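Local coordinates for protein UTR4 (PDB 2G80) that probably catalyses two consecutive steps of methionine salvage, enolising 2,3-diketo-5-methylthiopentyl-1-phosphate and then removing its phosphate with the help of magnesium, at residues L36-T41 and L153-V158; D129-I134 and Q159-P164; F141-G146 and T190-N195. All coordinates share one frame; numbering follows the deposited sequence.

Interaction 1. Residues L36-T41 and L153-V158; sequences LDIEGT and LLFGYV. With MG (magnesium ion), chain E.
The Phe155 ring meets Ile38 obliquely: its CE2 atom lies 3.9 Å from Ile38 CD1, the two side chains coming from opposite directions. One face of the ring carries Leu154 CD2, which sits over its centre, so Leu154 and Phe155 present a joint apolar surface to the 36-41 loop. The second flat group is the Asp37 carboxylate. Asp37 OD2 binds the magnesium ion at 2.2 Å and also accepts a hydrogen bond of 2.9 Å from Thr41 OG1, met on the anti side and 24° out of the carboxylate plane. Asp37 OD1 forms a salt bridge with Lys187, which together with the metal and Thr41 limits rotation of the group.

Ile38 holds CG1 anti to its own carbonyl carbon (chi1 -63°), a torsion that carries CD1 to Phe155 while the other branch, CG2, rests 4.3 Å from Leu154 CD1. Ile38 therefore faces the helix, whereas its two neighbours in sequence turn to the metal. Glu39 binds through its backbone, with Glu39 O 2.1 Å from the magnesium ion. Asp212 OD1 and three waters complete six ligands; one of these waters lies within hydrogen-bonding distance of Asp37 OD1 and Glu39 OE1. The sequence Asp-Ile-Glu-Gly-Thr is the first conserved motif of the haloacid dehalogenase (HAD) fold, and a backbone bond of 3.1 Å from Thr41 N to Ile38 O closes its turn.

The loop leaves the C-terminal end of strand 33-36, whose neighbour 140-143 supplies Ile142 to pack on both Ile38 and Phe155. Leu154 also touches Tyr117, so the last turn of helix 148-156 is wedged between the metal-binding loop and helix 103-118.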
loop_
_atom_site.group_PDB
_atom_site.type_symbol
_atom_site.label_atom_id
_atom_site.label_comp_id
_atom_site.label_asym_id
_atom_site.label_seq_id
_atom_site.Cartn_x
_atom_site.Cartn_y
_atom_site.Cartn_z
ATOM N N LEU A 36 -3.118 9.966 -2.473
ATOM C CA LEU A 36 -2.402 9.051 -3.370
ATOM C C LEU A 36 -2.722 7.605 -3.121
ATOM O O LEU A 36 -2.697 7.147 -1.985
ATOM C CB LEU A 36 -0.894 9.229 -3.210
ATOM C CG LEU A 36 -0.304 10.630 -3.394
ATOM C CD1 LEU A 36 1.216 10.566 -3.125
ATOM C CD2 LEU A 36 -0.557 11.153 -4.760
ATOM N N ASP A 37 -3.045 6.904 -4.202
ATOM C CA ASP A 37 -3.083 5.455 -4.223
ATOM C C ASP A 37 -1.598 4.987 -4.154
ATOM O O ASP A 37 -0.689 5.782 -4.492
ATOM C CB ASP A 37 -3.712 4.979 -5.525
ATOM C CG ASP A 37 -3.669 3.468 -5.684
ATOM O OD1 ASP A 37 -3.936 2.748 -4.683
ATOM O OD2 ASP A 37 -3.346 3.025 -6.801
ATOM N N ILE A 38 -1.355 3.741 -3.710
ATOM C CA ILE A 38 0.011 3.178 -3.669
ATOM C C ILE A 38 0.384 2.410 -4.936
ATOM O O ILE A 38 1.210 2.874 -5.723
ATOM C CB ILE A 38 0.285 2.277 -2.413
ATOM C CG1 ILE A 38 0.176 3.138 -1.145
ATOM C CG2 ILE A 38 1.737 1.644 -2.488
ATOM C CD1 ILE A 38 0.290 2.419 0.162
ATOM N N GLU A 39 -0.254 1.252 -5.116
ATOM C CA GLU A 39 0.144 0.254 -6.123
ATOM C C GLU A 39 -0.207 0.699 -7.517
ATOM O O GLU A 39 -1.344 0.993 -7.776
ATOM C CB GLU A 39 -0.461 -1.129 -5.799
ATOM C CG GLU A 39 -0.188 -1.645 -4.338
ATOM C CD GLU A 39 -1.260 -1.263 -3.247
ATOM O OE1 GLU A 39 -1.977 -0.214 -3.344
ATOM O OE2 GLU A 39 -1.368 -2.047 -2.268
ATOM N N GLY A 40 0.765 0.759 -8.421
ATOM C CA GLY A 40 0.539 1.284 -9.791
ATOM C C GLY A 40 0.501 2.810 -9.868
ATOM O O GLY A 40 0.335 3.386 -10.950
ATOM N N THR A 41 0.684 3.486 -8.723
ATOM C CA THR A 41 0.637 4.944 -8.640
ATOM C C THR A 41 1.984 5.503 -8.134
ATOM O O THR A 41 2.600 6.267 -8.831
ATOM C CB THR A 41 -0.561 5.358 -7.774
ATOM O OG1 THR A 41 -1.745 4.828 -8.374
ATOM C CG2 THR A 41 -0.686 6.869 -7.694
ATOM N N LEU A 153 4.935 1.104 7.423
ATOM C CA LEU A 153 6.071 0.214 7.294
ATOM C C LEU A 153 6.689 0.333 5.898
ATOM O O LEU A 153 7.911 0.507 5.760
ATOM C CB LEU A 153 5.606 -1.219 7.601
ATOM C CG LEU A 153 6.667 -2.283 7.794
ATOM C CD1 LEU A 153 7.513 -1.961 9.048
ATOM C CD2 LEU A 153 5.965 -3.646 7.845
ATOM N N LEU A 154 5.860 0.304 4.849
ATOM C CA LEU A 154 6.349 0.508 3.440
ATOM C C LEU A 154 7.080 1.836 3.238
ATOM O O LEU A 154 8.174 1.870 2.658
ATOM C CB LEU A 154 5.178 0.427 2.445
ATOM C CG LEU A 154 5.481 0.431 0.935
ATOM C CD1 LEU A 154 4.430 -0.378 0.134
ATOM C CD2 LEU A 154 5.685 1.826 0.301
ATOM N N PHE A 155 6.462 2.936 3.687
ATOM C CA PHE A 155 7.073 4.265 3.584
ATOM C C PHE A 155 8.220 4.537 4.536
ATOM O O PHE A 155 8.922 5.533 4.356
ATOM C CB PHE A 155 6.004 5.379 3.621
ATOM C CG PHE A 155 5.122 5.373 2.409
ATOM C CD1 PHE A 155 5.635 5.759 1.180
ATOM C CD2 PHE A 155 3.819 4.939 2.472
ATOM C CE1 PHE A 155 4.846 5.749 0.025
ATOM C CE2 PHE A 155 3.029 4.907 1.325
ATOM C CZ PHE A 155 3.557 5.331 0.095
ATOM N N GLY A 156 8.421 3.677 5.544
ATOM C CA GLY A 156 9.587 3.794 6.409
ATOM C C GLY A 156 10.879 3.224 5.837
ATOM O O GLY A 156 11.961 3.513 6.377
ATOM N N TYR A 157 10.779 2.406 4.773
ATOM C CA TYR A 157 11.922 1.633 4.198
ATOM C C TYR A 157 11.900 1.616 2.669
ATOM O O TYR A 157 11.837 0.562 2.010
ATOM C CB TYR A 157 11.883 0.208 4.761
ATOM C CG TYR A 157 12.030 0.128 6.272
ATOM C CD1 TYR A 157 13.297 0.152 6.866
ATOM C CD2 TYR A 157 10.909 0.028 7.109
ATOM C CE1 TYR A 157 13.457 0.081 8.244
ATOM C CE2 TYR A 157 11.047 -0.063 8.488
ATOM C CZ TYR A 157 12.333 -0.037 9.048
ATOM O OH TYR A 157 12.536 -0.092 10.386
ATOM N N VAL A 158 12.031 2.819 2.130
ATOM C CA VAL A 158 11.950 3.080 0.728
ATOM C C VAL A 158 13.335 2.938 0.105
ATOM O O VAL A 158 14.330 3.459 0.631
ATOM C CB VAL A 158 11.340 4.523 0.472
ATOM C CG1 VAL A 158 11.380 4.897 -0.986
ATOM C CG2 VAL A 158 9.924 4.607 1.030
HETATM MG MG MG E . -3.488 1.055 -7.679
HETATM O O HOH W 1 -3.611 0.261 -5.859
HETATM O O HOH W 2 -5.526 1.387 -7.477
HETATM O O HOH W 3 -3.623 -0.654 -8.642
#

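Interaction 2. Residues D129-I134 and Q159-P164; sequences DAIDFI and QDPNAP
An Asx turn superimposed on a type I beta turn, Asp160 to Ala163, presents Pro161 to Ile131 on helix 128-136. The contact is small and apolar, made end-on by the CD1 methyl of Ile131. Ile131 CD1 lies 3.5 Å from Pro161 CG and 3.7 Å from Pro161 CD, against the part of the proline ring farthest from its CA. The extended chain of Ile131 (chi2 169°) pushes CD1 out from the helix, far enough to come within 4.0 Å of Gln159 O as well. Val158, just before the turn, also packs on this methyl, which is thus touched by residues on both sides of Asp160.

The turn is held by its first residue through two acceptors. Asp160 O takes the backbone bond from Ala163 N at 3.0 Å, and Asp160 OD1 accepts from Asn162 N at 3.0 Å, met from above the carboxylate plane and 53° out of it. Pro161 fits the second position of the turn, where its ring already fixes phi. A backbone bond between Gln159 and Ala124 ties the approach to the turn to another loop.

On the helix, Phe133 and Ile134 pack on strand 33-36, leaving Ile131 to meet the loop. The arrangement, away from the metal site, is that of a helix flanking the central parallel sheet of an alpha/beta HAD domain, touched by a tight Asp-Pro-Asn-Ala turn.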
loop_
_atom_site.group_PDB
_atom_site.type_symbol
_atom_site.label_atom_id
_atom_site.label_comp_id
_atom_site.label_asym_id
_atom_site.label_seq_id
_atom_site.Cartn_x
_atom_site.Cartn_y
_atom_site.Cartn_z
ATOM N N ASP A 129 10.290 10.220 -8.920
ATOM C CA ASP A 129 9.421 11.388 -9.010
ATOM C C ASP A 129 8.290 11.403 -7.939
ATOM O O ASP A 129 7.794 12.465 -7.579
ATOM C CB ASP A 129 8.812 11.494 -10.413
ATOM C CG ASP A 129 7.841 10.367 -10.711
ATOM O OD1 ASP A 129 8.324 9.230 -10.863
ATOM O OD2 ASP A 129 6.606 10.622 -10.774
ATOM N N ALA A 130 7.867 10.234 -7.471
ATOM C CA ALA A 130 6.839 10.154 -6.403
ATOM C C ALA A 130 7.472 10.517 -5.060
ATOM O O ALA A 130 6.805 11.093 -4.212
ATOM C CB ALA A 130 6.181 8.768 -6.354
ATOM N N ILE A 131 8.748 10.148 -4.869
ATOM C CA ILE A 131 9.527 10.526 -3.679
ATOM C C ILE A 131 9.641 12.051 -3.594
ATOM O O ILE A 131 9.415 12.617 -2.536
ATOM C CB ILE A 131 10.981 9.867 -3.648
ATOM C CG1 ILE A 131 10.882 8.356 -3.415
ATOM C CG2 ILE A 131 11.837 10.455 -2.539
ATOM C CD1 ILE A 131 12.211 7.608 -3.637
ATOM N N ASP A 132 10.034 12.679 -4.694
ATOM C CA ASP A 132 10.196 14.141 -4.779
ATOM C C ASP A 132 8.878 14.878 -4.547
ATOM O O ASP A 132 8.866 15.914 -3.895
ATOM C CB ASP A 132 10.731 14.561 -6.155
ATOM C CG ASP A 132 12.147 14.088 -6.435
ATOM O OD1 ASP A 132 12.902 13.666 -5.512
ATOM O OD2 ASP A 132 12.509 14.156 -7.631
ATOM N N PHE A 133 7.799 14.344 -5.130
ATOM C CA PHE A 133 6.438 14.866 -4.994
ATOM C C PHE A 133 5.998 14.890 -3.524
ATOM O O PHE A 133 5.541 15.908 -3.038
ATOM C CB PHE A 133 5.495 14.006 -5.834
ATOM C CG PHE A 133 4.047 14.401 -5.751
ATOM C CD1 PHE A 133 3.214 13.832 -4.776
ATOM C CD2 PHE A 133 3.503 15.316 -6.664
ATOM C CE1 PHE A 133 1.865 14.165 -4.713
ATOM C CE2 PHE A 133 2.159 15.664 -6.599
ATOM C CZ PHE A 133 1.334 15.079 -5.641
ATOM N N ILE A 134 6.133 13.748 -2.857
ATOM C CA ILE A 134 5.802 13.574 -1.431
ATOM C C ILE A 134 6.630 14.508 -0.539
ATOM O O ILE A 134 6.104 15.046 0.414
ATOM C CB ILE A 134 5.971 12.082 -1.005
ATOM C CG1 ILE A 134 4.845 11.232 -1.635
ATOM C CG2 ILE A 134 5.916 11.885 0.519
ATOM C CD1 ILE A 134 5.082 9.702 -1.544
ATOM N N GLN A 159 13.377 2.243 -1.025
ATOM C CA GLN A 159 14.592 2.053 -1.804
ATOM C C GLN A 159 15.099 3.415 -2.301
ATOM O O GLN A 159 14.314 4.244 -2.829
ATOM C CB GLN A 159 14.305 1.124 -2.967
ATOM C CG GLN A 159 15.435 0.817 -3.859
ATOM C CD GLN A 159 15.078 -0.254 -4.862
ATOM O OE1 GLN A 159 14.844 0.033 -6.033
ATOM N NE2 GLN A 159 15.006 -1.492 -4.401
ATOM N N ASP A 160 16.398 3.650 -2.091
ATOM C CA ASP A 160 17.043 4.877 -2.509
ATOM C C ASP A 160 17.264 4.785 -4.023
ATOM O O ASP A 160 18.044 3.961 -4.452
ATOM C CB ASP A 160 18.380 5.073 -1.752
ATOM C CG ASP A 160 19.059 6.401 -2.064
ATOM O OD1 ASP A 160 18.625 7.141 -2.982
ATOM O OD2 ASP A 160 20.049 6.711 -1.375
ATOM N N PRO A 161 16.610 5.652 -4.831
ATOM C CA PRO A 161 16.850 5.566 -6.298
ATOM C C PRO A 161 18.317 5.780 -6.695
ATOM O O PRO A 161 18.776 5.185 -7.655
ATOM C CB PRO A 161 15.950 6.676 -6.886
ATOM C CG PRO A 161 14.974 7.044 -5.779
ATOM C CD PRO A 161 15.697 6.771 -4.490
ATOM N N ASN A 162 19.039 6.598 -5.933
ATOM C CA ASN A 162 20.467 6.833 -6.188
ATOM C C ASN A 162 21.388 5.630 -5.896
ATOM O O ASN A 162 22.476 5.542 -6.455
ATOM C CB ASN A 162 20.939 8.088 -5.444
ATOM C CG ASN A 162 22.337 8.534 -5.869
ATOM O OD1 ASN A 162 22.589 8.815 -7.053
ATOM N ND2 ASN A 162 23.256 8.576 -4.908
ATOM N N ALA A 163 20.940 4.693 -5.055
ATOM C CA ALA A 163 21.736 3.526 -4.687
ATOM C C ALA A 163 20.811 2.503 -4.015
ATOM O O ALA A 163 20.741 2.435 -2.769
ATOM C CB ALA A 163 22.871 3.958 -3.758
ATOM N N PRO A 164 20.029 1.766 -4.830
ATOM C CA PRO A 164 19.076 0.770 -4.329
ATOM C C PRO A 164 19.553 -0.165 -3.226
ATOM O O PRO A 164 18.826 -0.389 -2.274
ATOM C CB PRO A 164 18.728 -0.023 -5.584
ATOM C CG PRO A 164 18.760 1.019 -6.645
ATOM C CD PRO A 164 19.924 1.891 -6.304
#

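Interaction 3. Residues F141-G146 and T190-N195; sequences FIYSSG and TQSYAN
Tyr143 and Tyr193 form an offset edge-to-face pair, the edge of Tyr143 directed at the face of Tyr193, with ring centroids 5.4 Å apart and planes at 83°. The closest carbons are Tyr143 CE2 and Tyr193 CZ, 3.6 Å apart, and Tyr143 CD2 reaches Tyr193 CE1 at 3.8 Å. Tyr143 has CG anti to the backbone N (chi1 -176°), which sends the ring from strand 140-143 straight across to helix 190-200. Tyr193 instead sets CG beside its backbone N (chi1 -63°), and its ring turns a face to the CD2-CE2 edge of the incoming one. The Tyr143 hydroxyl passes on to the helix itself, where Tyr143 OH lies 3.3 Å from Ser192 CB; this is packing, since the hydroxyl bonds to Gly185 O.

The other polar ends also grip the chain just ahead of the helix: Ser192 OG bonds to Lys186 O, Tyr193 OH to Lys187 O, and Asn195 ND2 to Ser184 O. Four consecutive carbonyls are thereby satisfied by side chains of the two segments. A phenylalanine in place of Tyr143 would probably keep the ring pair but leave Gly185 O without its hydroxyl partner and open a gap beside Ser192 CB.

Lys187, predicted to bind substrate, makes a cation-pi contact with the Tyr143 ring and bonds through NZ to Tyr143 O. The chemistry thus joins an aromatic pair to buried hydroxyls that bond to backbone carbonyls, and is likely to steady Lys187 near Asp37 and the predicted substrate-binding residues Ser144 and Ser145.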
loop_
_atom_site.group_PDB
_atom_site.type_symbol
_atom_site.label_atom_id
_atom_site.label_comp_id
_atom_site.label_asym_id
_atom_site.label_seq_id
_atom_site.Cartn_x
_atom_site.Cartn_y
_atom_site.Cartn_z
ATOM N N PHE A 141 -1.729 12.652 1.790
ATOM C CA PHE A 141 -2.385 11.532 2.428
ATOM C C PHE A 141 -2.376 10.317 1.500
ATOM O O PHE A 141 -2.479 10.448 0.278
ATOM C CB PHE A 141 -3.829 11.900 2.806
ATOM C CG PHE A 141 -3.913 12.987 3.830
ATOM C CD1 PHE A 141 -4.036 12.676 5.165
ATOM C CD2 PHE A 141 -3.801 14.325 3.458
ATOM C CE1 PHE A 141 -4.100 13.661 6.122
ATOM C CE2 PHE A 141 -3.863 15.342 4.412
ATOM C CZ PHE A 141 -4.014 15.018 5.741
ATOM N N ILE A 142 -2.246 9.140 2.095
ATOM C CA ILE A 142 -2.228 7.867 1.365
ATOM C C ILE A 142 -3.563 7.147 1.607
ATOM O O ILE A 142 -4.111 7.242 2.708
ATOM C CB ILE A 142 -1.031 6.982 1.823
ATOM C CG1 ILE A 142 0.307 7.753 1.767
ATOM C CG2 ILE A 142 -0.912 5.713 0.971
ATOM C CD1 ILE A 142 0.763 8.218 0.391
ATOM N N TYR A 143 -4.111 6.524 0.547
ATOM C CA TYR A 143 -5.298 5.654 0.629
ATOM C C TYR A 143 -4.993 4.366 -0.132
ATOM O O TYR A 143 -4.775 4.415 -1.345
ATOM C CB TYR A 143 -6.545 6.329 0.056
ATOM C CG TYR A 143 -7.879 5.574 0.162
ATOM C CD1 TYR A 143 -8.179 4.721 1.250
ATOM C CD2 TYR A 143 -8.907 5.839 -0.747
ATOM C CE1 TYR A 143 -9.434 4.082 1.364
ATOM C CE2 TYR A 143 -10.167 5.236 -0.619
ATOM C CZ TYR A 143 -10.426 4.364 0.427
ATOM O OH TYR A 143 -11.649 3.772 0.499
ATOM N N SER A 144 -4.997 3.229 0.570
ATOM C CA SER A 144 -4.659 1.925 -0.031
ATOM C C SER A 144 -5.470 0.752 0.540
ATOM O O SER A 144 -6.075 0.889 1.573
ATOM C CB SER A 144 -3.150 1.666 0.183
ATOM O OG SER A 144 -2.706 0.518 -0.526
ATOM N N SER A 145 -5.467 -0.395 -0.147
ATOM C CA SER A 145 -6.100 -1.647 0.370
ATOM C C SER A 145 -5.287 -2.220 1.543
ATOM O O SER A 145 -5.848 -2.865 2.438
ATOM C CB SER A 145 -6.256 -2.709 -0.730
ATOM O OG SER A 145 -4.999 -3.061 -1.301
ATOM N N GLY A 146 -3.980 -1.958 1.564
ATOM C CA GLY A 146 -3.125 -2.369 2.674
ATOM C C GLY A 146 -3.464 -1.563 3.907
ATOM O O GLY A 146 -3.813 -0.376 3.789
ATOM N N THR A 190 -18.230 6.016 -3.192
ATOM C CA THR A 190 -18.161 7.474 -2.969
ATOM C C THR A 190 -18.106 7.856 -1.471
ATOM O O THR A 190 -17.340 8.749 -1.100
ATOM C CB THR A 190 -19.340 8.189 -3.708
ATOM O OG1 THR A 190 -19.177 8.026 -5.133
ATOM C CG2 THR A 190 -19.431 9.686 -3.379
ATOM N N GLN A 191 -18.877 7.147 -0.641
ATOM C CA GLN A 191 -18.959 7.368 0.810
ATOM C C GLN A 191 -17.615 7.336 1.498
ATOM O O GLN A 191 -17.397 8.099 2.457
ATOM C CB GLN A 191 -19.880 6.322 1.470
ATOM C CG GLN A 191 -20.084 6.451 3.004
ATOM C CD GLN A 191 -20.828 7.723 3.418
ATOM O OE1 GLN A 191 -21.952 7.974 2.955
ATOM N NE2 GLN A 191 -20.214 8.517 4.318
ATOM N N SER A 192 -16.764 6.410 1.050
ATOM C CA SER A 192 -15.407 6.279 1.537
ATOM C C SER A 192 -14.641 7.592 1.360
ATOM O O SER A 192 -13.928 8.003 2.278
ATOM C CB SER A 192 -14.666 5.125 0.831
ATOM O OG SER A 192 -15.447 3.924 0.794
ATOM N N TYR A 193 -14.832 8.259 0.210
ATOM C CA TYR A 193 -14.180 9.573 -0.060
ATOM C C TYR A 193 -14.785 10.721 0.774
ATOM O O TYR A 193 -14.092 11.641 1.130
ATOM C CB TYR A 193 -14.145 9.878 -1.551
ATOM C CG TYR A 193 -13.307 8.845 -2.237
ATOM C CD1 TYR A 193 -11.916 8.990 -2.326
ATOM C CD2 TYR A 193 -13.887 7.670 -2.733
ATOM C CE1 TYR A 193 -11.134 8.013 -2.924
ATOM C CE2 TYR A 193 -13.113 6.679 -3.312
ATOM C CZ TYR A 193 -11.737 6.850 -3.423
ATOM O OH TYR A 193 -10.973 5.868 -4.022
ATOM N N ALA A 194 -16.069 10.624 1.095
ATOM C CA ALA A 194 -16.710 11.557 2.013
ATOM C C ALA A 194 -16.098 11.396 3.426
ATOM O O ALA A 194 -15.880 12.398 4.125
ATOM C CB ALA A 194 -18.225 11.359 2.025
ATOM N N ASN A 195 -15.832 10.142 3.822
ATOM C CA ASN A 195 -15.159 9.833 5.083
ATOM C C ASN A 195 -13.759 10.437 5.132
ATOM O O ASN A 195 -13.385 11.044 6.131
ATOM C CB ASN A 195 -15.105 8.317 5.371
ATOM C CG ASN A 195 -16.494 7.674 5.553
ATOM O OD1 ASN A 195 -17.476 8.332 5.923
ATOM N ND2 ASN A 195 -16.571 6.374 5.296
#

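Overall arrangement
From the N terminus, strand 33-36 runs into the 36-41 loop, and interaction 1 closes the longest excursion, 111 residues rich in helix, when 153-158 comes back to pack on the metal-binding loop. Interaction 2 spans only 24 residues, linking the helix before strand 140-143 to the loop after helix 148-156. Interaction 3 closes 43 residues, from that strand to helix 190-200. No loop nests inside another: every pair crosses, because 129-134 and 141-146 both start within the first loop and find partners beyond it, and 141-146 likewise lies inside the second loop, its partner outside. Interaction 1 touches both others, partly through Leu36 and also through Ile38, which packs on Ile142 and Ser144; interactions 2 and 3 do not meet.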